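Local structure of processed glycerol phosphate lipoteichoic acid synthase 2 (Bacillus subtilis, 2W8D) at residues Glu68-Gly80 and Lys303-Pro315. The protein belongs, through its C-terminal domain, to the sulfatase family of the alkaline phosphatase clan, an alpha/beta fold with a magnesium site. Numbering follows the deposited sequence.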
# COMPACT_ATOMS: atom_id res chain seq x y z
N GLU A 68 -16.17 -4.99 -12.15
CA GLU A 68 -15.29 -3.95 -12.73
C GLU A 68 -14.02 -3.64 -11.96
O GLU A 68 -13.04 -3.17 -12.54
CB GLU A 68 -16.06 -2.65 -13.02
CG GLU A 68 -16.77 -1.99 -11.83
CD GLU A 68 -17.63 -0.77 -12.26
OE1 GLU A 68 -17.05 0.24 -12.73
OE2 GLU A 68 -18.88 -0.82 -12.11
N THR A 69 -14.02 -3.88 -10.65
CA THR A 69 -12.88 -3.51 -9.82
C THR A 69 -11.93 -4.70 -9.67
O THR A 69 -12.37 -5.82 -9.44
CB THR A 69 -13.37 -3.03 -8.45
OG1 THR A 69 -14.38 -2.04 -8.64
CG2 THR A 69 -12.23 -2.44 -7.63
N PHE A 70 -10.64 -4.45 -9.87
CA PHE A 70 -9.61 -5.44 -9.60
C PHE A 70 -9.53 -5.55 -8.11
O PHE A 70 -9.33 -4.55 -7.43
CB PHE A 70 -8.21 -5.01 -10.03
CG PHE A 70 -7.99 -4.90 -11.53
CD1 PHE A 70 -7.60 -6.01 -12.26
CD2 PHE A 70 -8.05 -3.67 -12.16
CE1 PHE A 70 -7.34 -5.89 -13.61
CE2 PHE A 70 -7.78 -3.55 -13.50
CZ PHE A 70 -7.43 -4.66 -14.23
N TYR A 71 -9.66 -6.77 -7.61
CA TYR A 71 -9.42 -7.04 -6.20
C TYR A 71 -8.41 -8.18 -6.11
O TYR A 71 -8.52 -9.16 -6.84
CB TYR A 71 -10.73 -7.39 -5.48
CG TYR A 71 -10.50 -7.84 -4.05
CD1 TYR A 71 -9.93 -6.96 -3.12
CD2 TYR A 71 -10.83 -9.13 -3.63
CE1 TYR A 71 -9.70 -7.35 -1.82
CE2 TYR A 71 -10.59 -9.55 -2.30
CZ TYR A 71 -10.02 -8.65 -1.42
OH TYR A 71 -9.76 -9.00 -0.11
N PHE A 72 -7.42 -8.02 -5.23
CA PHE A 72 -6.34 -8.98 -5.03
C PHE A 72 -6.42 -9.51 -3.59
O PHE A 72 -6.18 -8.75 -2.64
CB PHE A 72 -4.96 -8.31 -5.26
CG PHE A 72 -4.85 -7.55 -6.58
CD1 PHE A 72 -4.22 -8.13 -7.68
CD2 PHE A 72 -5.36 -6.27 -6.71
CE1 PHE A 72 -4.12 -7.45 -8.88
CE2 PHE A 72 -5.26 -5.58 -7.92
CZ PHE A 72 -4.63 -6.18 -9.00
N ASP A 73 -6.75 -10.80 -3.46
CA ASP A 73 -6.97 -11.45 -2.16
C ASP A 73 -5.74 -12.21 -1.59
O ASP A 73 -5.78 -12.77 -0.47
CB ASP A 73 -8.21 -12.35 -2.24
CG ASP A 73 -8.04 -13.50 -3.21
OD1 ASP A 73 -7.39 -13.36 -4.26
OD2 ASP A 73 -8.56 -14.58 -2.94
N ASN A 74 -4.67 -12.24 -2.37
CA ASN A 74 -3.39 -12.74 -1.89
C ASN A 74 -2.27 -11.68 -2.00
O ASN A 74 -1.19 -11.94 -2.51
CB ASN A 74 -3.03 -14.01 -2.63
CG ASN A 74 -3.96 -15.14 -2.33
OD1 ASN A 74 -4.30 -15.39 -1.17
ND2 ASN A 74 -4.37 -15.84 -3.37
N PHE A 75 -2.56 -10.50 -1.50
CA PHE A 75 -1.65 -9.38 -1.55
C PHE A 75 -1.18 -9.10 -0.11
O PHE A 75 -1.98 -9.06 0.80
CB PHE A 75 -2.35 -8.16 -2.18
CG PHE A 75 -1.57 -6.90 -2.10
CD1 PHE A 75 -0.58 -6.61 -3.03
CD2 PHE A 75 -1.81 -5.99 -1.09
CE1 PHE A 75 0.16 -5.44 -2.96
CE2 PHE A 75 -1.08 -4.80 -0.99
CZ PHE A 75 -0.11 -4.53 -1.91
N PHE A 76 0.12 -8.95 0.09
CA PHE A 76 0.70 -8.89 1.40
C PHE A 76 1.39 -7.54 1.65
O PHE A 76 2.12 -7.04 0.79
CB PHE A 76 1.70 -10.05 1.57
CG PHE A 76 1.05 -11.42 1.54
CD1 PHE A 76 0.79 -12.12 2.73
CD2 PHE A 76 0.69 -12.02 0.32
CE1 PHE A 76 0.16 -13.38 2.71
CE2 PHE A 76 0.07 -13.29 0.29
CZ PHE A 76 -0.19 -13.96 1.49
N HIS A 77 1.24 -7.00 2.86
CA HIS A 77 2.11 -5.86 3.23
C HIS A 77 3.56 -6.34 3.43
O HIS A 77 3.80 -7.48 3.83
CB HIS A 77 1.58 -5.13 4.47
CG HIS A 77 1.90 -5.82 5.75
ND1 HIS A 77 3.07 -5.58 6.46
CD2 HIS A 77 1.22 -6.76 6.45
CE1 HIS A 77 3.09 -6.34 7.54
NE2 HIS A 77 1.99 -7.08 7.55
N GLN A 78 4.54 -5.49 3.16
CA GLN A 78 5.93 -5.89 3.32
C GLN A 78 6.67 -4.93 4.24
O GLN A 78 7.89 -4.80 4.15
CB GLN A 78 6.62 -5.98 1.94
CG GLN A 78 5.95 -7.00 0.98
CD GLN A 78 6.52 -6.92 -0.40
OE1 GLN A 78 6.36 -5.91 -1.09
NE2 GLN A 78 7.22 -7.98 -0.82
N THR A 79 5.92 -4.28 5.14
CA THR A 79 6.44 -3.25 6.01
C THR A 79 7.25 -3.79 7.17
O THR A 79 7.14 -4.97 7.55
CB THR A 79 5.31 -2.33 6.59
OG1 THR A 79 4.47 -3.09 7.45
CG2 THR A 79 4.46 -1.67 5.47
N GLY A 80 8.09 -2.90 7.72
CA GLY A 80 8.84 -3.16 8.95
C GLY A 80 8.47 -2.07 9.97
O GLY A 80 7.28 -1.67 10.11
N LYS A 303 -10.91 -10.15 -10.42
CA LYS A 303 -10.54 -10.62 -9.08
C LYS A 303 -9.32 -11.50 -9.22
O LYS A 303 -9.45 -12.67 -9.53
CB LYS A 303 -11.70 -11.43 -8.46
CG LYS A 303 -13.09 -10.83 -8.78
CD LYS A 303 -13.23 -9.41 -8.17
CE LYS A 303 -14.02 -8.52 -9.04
NZ LYS A 303 -14.42 -7.29 -8.32
N VAL A 304 -8.13 -10.93 -9.04
CA VAL A 304 -6.91 -11.72 -9.30
C VAL A 304 -6.32 -12.42 -8.06
O VAL A 304 -6.26 -11.81 -7.00
CB VAL A 304 -5.86 -10.99 -10.24
CG1 VAL A 304 -6.32 -9.60 -10.64
CG2 VAL A 304 -4.47 -11.02 -9.71
N HIS A 305 -5.93 -13.69 -8.20
CA HIS A 305 -5.48 -14.53 -7.06
C HIS A 305 -3.97 -14.71 -6.98
O HIS A 305 -3.46 -15.43 -6.11
CB HIS A 305 -6.18 -15.90 -7.05
CG HIS A 305 -7.66 -15.79 -7.22
ND1 HIS A 305 -8.44 -15.07 -6.35
CD2 HIS A 305 -8.48 -16.26 -8.18
CE1 HIS A 305 -9.70 -15.10 -6.76
NE2 HIS A 305 -9.75 -15.82 -7.87
N LYS A 306 -3.26 -14.09 -7.91
CA LYS A 306 -1.81 -14.11 -7.87
C LYS A 306 -1.28 -13.53 -6.55
O LYS A 306 -1.72 -12.49 -6.10
CB LYS A 306 -1.26 -13.29 -9.03
CG LYS A 306 -1.53 -13.91 -10.40
CD LYS A 306 -0.72 -13.15 -11.41
CE LYS A 306 -1.11 -13.49 -12.85
NZ LYS A 306 -0.43 -12.47 -13.72
N TYR A 307 -0.33 -14.23 -5.95
CA TYR A 307 0.43 -13.73 -4.79
C TYR A 307 1.20 -12.49 -5.22
O TYR A 307 1.71 -12.45 -6.34
CB TYR A 307 1.33 -14.86 -4.25
CG TYR A 307 0.54 -15.84 -3.42
CD1 TYR A 307 -0.52 -16.58 -3.97
CD2 TYR A 307 0.80 -15.98 -2.07
CE1 TYR A 307 -1.29 -17.47 -3.16
CE2 TYR A 307 0.06 -16.85 -1.27
CZ TYR A 307 -0.96 -17.57 -1.80
OH TYR A 307 -1.62 -18.39 -0.94
N ALA A 308 1.22 -11.47 -4.36
CA ALA A 308 1.83 -10.17 -4.66
C ALA A 308 2.12 -9.42 -3.37
O ALA A 308 1.46 -9.64 -2.39
CB ALA A 308 0.88 -9.33 -5.56
N GLY A 309 3.07 -8.48 -3.40
CA GLY A 309 3.34 -7.63 -2.23
C GLY A 309 3.34 -6.14 -2.55
O GLY A 309 3.20 -5.76 -3.71
N ASP A 310 3.45 -5.29 -1.53
CA ASP A 310 3.51 -3.84 -1.70
C ASP A 310 4.37 -3.34 -2.87
O ASP A 310 3.95 -2.40 -3.51
CB ASP A 310 4.07 -3.17 -0.44
CG ASP A 310 3.08 -3.12 0.67
OD1 ASP A 310 1.84 -3.05 0.39
OD2 ASP A 310 3.56 -3.20 1.82
N VAL A 311 5.57 -3.92 -3.10
CA VAL A 311 6.53 -3.40 -4.10
C VAL A 311 6.02 -3.63 -5.54
O VAL A 311 6.54 -3.05 -6.51
CB VAL A 311 7.97 -3.98 -3.93
CG1 VAL A 311 8.67 -3.48 -2.62
CG2 VAL A 311 7.96 -5.49 -4.01
N ASP A 312 5.00 -4.48 -5.67
CA ASP A 312 4.41 -4.75 -6.97
C ASP A 312 3.40 -3.70 -7.43
O ASP A 312 3.08 -3.66 -8.61
CB ASP A 312 3.73 -6.13 -6.99
CG ASP A 312 4.66 -7.26 -6.58
OD1 ASP A 312 5.89 -7.16 -6.76
OD2 ASP A 312 4.15 -8.30 -6.13
N VAL A 313 2.89 -2.86 -6.53
CA VAL A 313 1.85 -1.89 -6.91
C VAL A 313 2.28 -0.86 -7.96
O VAL A 313 1.58 -0.64 -8.95
CB VAL A 313 1.19 -1.20 -5.69
CG1 VAL A 313 -0.02 -0.32 -6.11
CG2 VAL A 313 0.71 -2.22 -4.71
N ALA A 314 3.44 -0.26 -7.75
CA ALA A 314 3.90 0.87 -8.57
C ALA A 314 4.02 0.52 -10.06
O ALA A 314 3.55 1.29 -10.89
CB ALA A 314 5.22 1.49 -8.03
N PRO A 315 4.67 -0.64 -10.39
CA PRO A 315 4.71 -1.09 -11.80
C PRO A 315 3.38 -1.54 -12.37
O PRO A 315 3.19 -1.49 -13.58
CB PRO A 315 5.68 -2.27 -11.77
CG PRO A 315 5.91 -2.60 -10.28
CD PRO A 315 5.70 -1.32 -9.56
O HOH W 1 -3.94 -11.51 -5.17
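F75 and F76 pair in parallel with A308 and G309 in the central mixed sheet of the sulfatase fold, while strand 292-296 runs antiparallel to the 70-76 strand. The ladder of backbone bonds runs from A308 N to N74 O (3.1 Å), F76 N to A308 O and D310 N to F76 O. Where the 70-76 strand is interrupted, water 1 fills in, accepting from N74 N and donating to V304 O and K306 O.

Side chains of D73, N74, H305 and Y307 secure this interruption. H305 ND1 donates to D73 OD1 (2.9 Å) on the syn side of the carboxylate, the two planes 69° apart. N74 ND2 reaches H305 O (2.9 Å) almost straight, at 170°, and its OD1 is held by R289. The N74 amide stacks on Y307, its CB lying over one ring face. At the start of the strand, K303 NZ, salt-bridged to D66, donates to T69 O in the carbonyl plane.

Apolar contacts line the strands. V304 runs alongside F72, CG2 3.5 Å from F72 CD1. With CG anti to the backbone N (chi1 172°), the F75 ring is carried to A308 CB and V313 CG2. On the face of F76, opposite F75, its ring and that of Y307, from the adjoining loop, are near parallel but slid apart, with I352 against both.

Beyond the strand, toward the magnesium-binding phosphothreonine T84, backbone N-H groups of each segment reach side-chain oxygens of the other: D310 OD2 receives Q78 N (2.8 Å) from above its carboxylate plane, and Q78 OE1 accepts V311 N at 2.9 Å, while Q78 NE2 bonds to P345 O.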